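2-hydroxyhepta-2,4-diene-1, 7-dioateisomerase (Mycobacterium abscessus, PDB 3R6O) probably catalyses the metal-dependent isomerisation of 2-hydroxyhepta-2,4-diene-1,7-dioate, as a magnesium-binding member of the fumarylacetoacetate hydrolase (FAH) family. Local coordinates at residues A[110-114]-A[253-259]; A[134-140]-A[214-220]. All coordinates share one frame; numbering follows the deposited sequence.

Contact 1 (A[110-114]-A[253-259]); sequences GFNYP and STVDMTL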
# COMPACT_ATOMS: atom_id res chain seq x y z
N GLY A 110 5.63 10.15 10.04
CA GLY A 110 6.37 11.40 10.14
C GLY A 110 6.14 12.09 11.46
O GLY A 110 5.09 11.95 12.07
N PHE A 111 7.16 12.85 11.90
CA PHE A 111 7.07 13.67 13.08
C PHE A 111 6.73 12.90 14.35
O PHE A 111 5.94 13.39 15.17
CB PHE A 111 6.04 14.79 12.84
CG PHE A 111 6.20 15.46 11.50
CD1 PHE A 111 7.40 16.07 11.17
CD2 PHE A 111 5.16 15.46 10.57
CE1 PHE A 111 7.58 16.69 9.93
CE2 PHE A 111 5.31 16.08 9.34
CZ PHE A 111 6.52 16.69 9.00
N ASN A 112 7.35 11.75 14.54
CA ASN A 112 7.14 11.00 15.77
C ASN A 112 8.32 11.08 16.75
O ASN A 112 8.38 10.33 17.72
CB ASN A 112 6.76 9.56 15.50
CG ASN A 112 6.15 8.89 16.74
OD1 ASN A 112 5.45 9.54 17.52
ND2 ASN A 112 6.45 7.61 16.94
N TYR A 113 9.25 11.97 16.45
CA TYR A 113 10.33 12.32 17.34
C TYR A 113 10.34 13.85 17.40
O TYR A 113 10.00 14.51 16.41
CB TYR A 113 11.67 11.81 16.81
CG TYR A 113 11.92 10.33 17.03
CD1 TYR A 113 12.71 9.87 18.10
CD2 TYR A 113 11.33 9.40 16.21
CE1 TYR A 113 12.92 8.46 18.29
CE2 TYR A 113 11.53 8.01 16.40
CZ TYR A 113 12.32 7.55 17.44
OH TYR A 113 12.51 6.16 17.60
N PRO A 114 10.74 14.43 18.52
CA PRO A 114 10.87 15.90 18.65
C PRO A 114 11.96 16.57 17.81
O PRO A 114 11.80 17.71 17.37
CB PRO A 114 11.19 16.09 20.12
CG PRO A 114 11.50 14.76 20.68
CD PRO A 114 10.90 13.73 19.82
N SER A 253 16.88 6.88 20.46
CA SER A 253 16.35 5.91 21.40
C SER A 253 14.81 5.94 21.29
O SER A 253 14.20 7.01 21.22
CB SER A 253 16.75 6.31 22.81
OG SER A 253 16.10 5.52 23.81
N THR A 254 14.16 4.79 21.32
CA THR A 254 12.70 4.76 21.22
C THR A 254 11.98 5.45 22.41
O THR A 254 10.79 5.75 22.32
CB THR A 254 12.20 3.32 20.98
OG1 THR A 254 12.60 2.48 22.06
CG2 THR A 254 12.79 2.80 19.61
N VAL A 255 12.71 5.80 23.47
CA VAL A 255 12.11 6.52 24.59
C VAL A 255 11.74 7.95 24.20
O VAL A 255 10.99 8.61 24.91
CB VAL A 255 13.03 6.59 25.84
CG1 VAL A 255 13.31 5.20 26.36
CG2 VAL A 255 14.31 7.36 25.55
N ASP A 256 12.28 8.43 23.08
CA ASP A 256 11.99 9.79 22.64
C ASP A 256 10.82 9.85 21.67
O ASP A 256 10.47 10.93 21.17
CB ASP A 256 13.24 10.42 22.03
CG ASP A 256 14.30 10.69 23.09
OD1 ASP A 256 13.92 11.34 24.11
OD2 ASP A 256 15.47 10.28 22.92
N MET A 257 10.21 8.70 21.41
CA MET A 257 9.04 8.70 20.56
C MET A 257 7.90 9.47 21.24
O MET A 257 7.57 9.27 22.40
CB MET A 257 8.61 7.29 20.22
CG MET A 257 9.61 6.51 19.38
SD MET A 257 9.32 4.72 19.54
CE MET A 257 7.97 4.51 18.43
N THR A 258 7.32 10.38 20.48
CA THR A 258 6.14 11.12 20.92
C THR A 258 5.03 10.09 21.15
O THR A 258 4.39 10.06 22.20
CB THR A 258 5.71 12.07 19.81
OG1 THR A 258 6.76 13.01 19.57
CG2 THR A 258 4.42 12.77 20.16
N LEU A 259 4.82 9.23 20.17
CA LEU A 259 3.96 8.09 20.36
C LEU A 259 4.80 6.83 20.48
O LEU A 259 5.45 6.41 19.50
CB LEU A 259 3.04 7.97 19.16
CG LEU A 259 2.03 9.09 18.96
CD1 LEU A 259 1.10 8.67 17.81
CD2 LEU A 259 1.23 9.33 20.24
O HOH W 1 6.17 14.45 17.47
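The carboxamide of Asn112 lies against the backbone of Leu259 and bonds to both its N-H and its C=O, joining two loops of the FAH fold: the one that follows strand 106-110 and the one that leads from strand 247-253 into helix 261-269. Asn112 ND2 gives a nearly straight bond to Leu259 O (3.0 Å, 172° at the hydrogen), and that oxygen sits in the plane of the amide, receiving the hydrogen on a lone pair. On the other branch Asn112 OD1 accepts from Leu259 N at 2.7 Å, with the donor tilted slightly from the carbonyl plane. The side chain gets there by extending away from its own backbone N (chi1 -164°), and its amide is fixed against rotation by the two bonds together with a further one from ND2 to Thr282 O. Thr258 is gripped by the backbone of Asn112 as well: Thr258 N donates to Asn112 O (3.0 Å), approaching from above the carbonyl plane, while Met257 CA brings a C-H to the same oxygen. Next to it the ring of Tyr113 packs on the other loop. The ring runs obliquely past Met257, whose CG touches the phenol end, 3.4 Å from Tyr113 OH, and Ser253 O meets the ring at its edge, near CE1. Phe240 of strand 239-244 also packs against the Tyr113 side chain. The side chain of Tyr113 comes within about 6 Å of that of Glu160, a magnesium ligand, which places this junction close to the metal site. One water bridges the two loops, donating to Phe111 O at 2.5 Å and lying 2.6 Å from Thr258 OG1.

Contact 2 (A[134-140]-A[214-220]); sequences KSPTSIS and KGYPTFC
Lys134 lays its aliphatic chain along Cys220, with Lys134 CE 3.5 Å from Cys220 CB, beside the short parallel bridge that pairs Ile139 with Cys220 in the FAH fold. Bends at chi3 (83°) and chi4 (78°) bring its ammonium group to the opposite backbone, where Lys134 NZ donates to a lone pair of Lys214 O (2.9 Å) and weakly to Phe219 O. NZ also forms a salt bridge with Asp189, a magnesium ligand, whose other carboxylate oxygen pairs with Lys214 NZ. The two lysines thus each hold one oxygen of the same carboxylate. In the bridge, Cys220 N donates to Ser138 O at 2.9 Å from above the carbonyl plane, and Ser140 N returns a weak bond to Cys220 O. Cys220 SG, swung opposite its backbone N (chi1 -161°), meets Ile139 CD1. Ser138 CB abuts Tyr216 O, and its OG donates to Ser135 O while nearing Cys220 CB. Ser135 OG and Thr137 OG1 bond to Gln105 and Ala273 of the second subunit. Two waters span the segments: one takes the N-H of Thr218 and donates to Thr137 O and Ile139 O, the other donates to Thr137 OG1 (2.6 Å) and Gly215 O (2.8 Å).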
# COMPACT_ATOMS: atom_id res chain seq x y z
N LYS A 134 4.38 3.96 2.17
CA LYS A 134 5.38 3.54 1.18
C LYS A 134 4.88 2.41 0.27
O LYS A 134 4.34 1.45 0.75
CB LYS A 134 6.63 3.03 1.90
CG LYS A 134 7.30 4.20 2.68
CD LYS A 134 8.63 3.81 3.23
CE LYS A 134 9.78 3.92 2.26
NZ LYS A 134 10.29 5.35 2.06
N SER A 135 5.16 2.50 -1.03
CA SER A 135 4.82 1.40 -1.93
C SER A 135 5.48 0.12 -1.44
O SER A 135 6.67 0.16 -1.07
CB SER A 135 5.33 1.70 -3.33
OG SER A 135 5.04 0.65 -4.20
N PRO A 136 4.72 -0.99 -1.39
CA PRO A 136 5.40 -2.25 -0.98
C PRO A 136 6.57 -2.61 -1.88
O PRO A 136 7.48 -3.35 -1.45
CB PRO A 136 4.29 -3.32 -1.08
CG PRO A 136 3.03 -2.60 -1.07
CD PRO A 136 3.27 -1.19 -1.62
N THR A 137 6.60 -2.11 -3.10
CA THR A 137 7.72 -2.48 -4.00
C THR A 137 8.98 -1.62 -3.76
O THR A 137 9.94 -1.71 -4.52
CB THR A 137 7.33 -2.42 -5.46
OG1 THR A 137 6.79 -1.14 -5.78
CG2 THR A 137 6.30 -3.55 -5.77
N SER A 138 8.91 -0.72 -2.77
CA SER A 138 10.09 -0.03 -2.28
C SER A 138 10.96 -0.92 -1.36
O SER A 138 12.13 -0.58 -1.14
CB SER A 138 9.75 1.27 -1.54
OG SER A 138 9.03 1.05 -0.33
N ILE A 139 10.36 -1.99 -0.83
CA ILE A 139 11.01 -2.85 0.16
C ILE A 139 12.28 -3.41 -0.43
O ILE A 139 12.35 -3.75 -1.63
CB ILE A 139 10.10 -4.03 0.60
CG1 ILE A 139 9.00 -3.54 1.54
CG2 ILE A 139 10.94 -5.24 1.19
CD1 ILE A 139 9.47 -3.11 2.97
N SER A 140 13.28 -3.47 0.44
CA SER A 140 14.64 -3.77 0.06
C SER A 140 15.37 -4.39 1.23
O SER A 140 14.93 -4.31 2.38
CB SER A 140 15.37 -2.48 -0.32
OG SER A 140 16.29 -2.81 -1.30
N LYS A 214 8.43 8.83 -1.51
CA LYS A 214 8.81 7.78 -0.61
C LYS A 214 8.71 6.40 -1.24
O LYS A 214 8.94 5.40 -0.55
CB LYS A 214 7.91 7.85 0.61
CG LYS A 214 8.29 8.95 1.60
CD LYS A 214 7.33 9.03 2.77
CE LYS A 214 7.66 10.21 3.72
NZ LYS A 214 9.05 10.09 4.28
N GLY A 215 8.29 6.34 -2.50
CA GLY A 215 7.81 5.07 -3.07
C GLY A 215 8.66 4.33 -4.11
O GLY A 215 8.25 3.25 -4.60
N TYR A 216 9.78 4.89 -4.50
CA TYR A 216 10.62 4.29 -5.55
C TYR A 216 11.20 2.93 -5.08
O TYR A 216 11.42 2.79 -3.88
CB TYR A 216 11.79 5.18 -5.83
CG TYR A 216 11.51 6.42 -6.68
CD1 TYR A 216 11.75 6.39 -8.04
CD2 TYR A 216 11.07 7.60 -6.11
CE1 TYR A 216 11.59 7.51 -8.82
CE2 TYR A 216 10.90 8.76 -6.92
CZ TYR A 216 11.16 8.68 -8.26
OH TYR A 216 11.02 9.75 -9.10
N PRO A 217 11.56 2.03 -6.01
CA PRO A 217 12.34 0.86 -5.59
C PRO A 217 13.59 1.25 -4.81
O PRO A 217 14.23 2.23 -5.15
CB PRO A 217 12.74 0.22 -6.92
CG PRO A 217 11.65 0.65 -7.89
CD PRO A 217 11.43 2.08 -7.48
N THR A 218 13.91 0.44 -3.81
CA THR A 218 15.06 0.61 -2.91
C THR A 218 14.83 1.62 -1.79
O THR A 218 15.71 1.76 -0.92
CB THR A 218 16.41 0.91 -3.61
OG1 THR A 218 16.53 2.30 -3.98
CG2 THR A 218 16.64 0.04 -4.82
N PHE A 219 13.69 2.34 -1.80
CA PHE A 219 13.42 3.37 -0.79
C PHE A 219 12.95 2.86 0.59
O PHE A 219 12.76 3.66 1.51
CB PHE A 219 12.42 4.41 -1.33
CG PHE A 219 13.02 5.45 -2.24
CD1 PHE A 219 14.17 5.21 -2.97
CD2 PHE A 219 12.41 6.69 -2.36
CE1 PHE A 219 14.71 6.20 -3.80
CE2 PHE A 219 12.93 7.67 -3.19
CZ PHE A 219 14.06 7.42 -3.92
N CYS A 220 12.78 1.55 0.77
CA CYS A 220 12.47 0.99 2.10
C CYS A 220 13.36 -0.19 2.48
O CYS A 220 12.90 -1.34 2.61
CB CYS A 220 11.00 0.61 2.24
SG CYS A 220 10.46 0.46 3.98
O HOH W 2 8.37 0.89 -6.17
O HOH W 3 12.62 -1.95 -3.76

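Overall arrangement
Along the chain the segments run 110-114, 134-140, 214-220, 253-259, so contact 2 falls wholly between the two halves of contact 1. Their centres are 22 Å apart and their nearest atoms about 7 Å, without touching. Adjacent antiparallel strands 106-110 and 130-134, at one margin of the large mixed sheet, connect them: segment 110-114 begins at the end of the first, and 134-140 at the end of the second. Contact 1 reaches across to strand 247-253 of the five-stranded sheet, whereas contact 2 borders the second subunit. Both lie near the magnesium site of Glu160 and Asp189, contact 2 being bonded directly to Asp189.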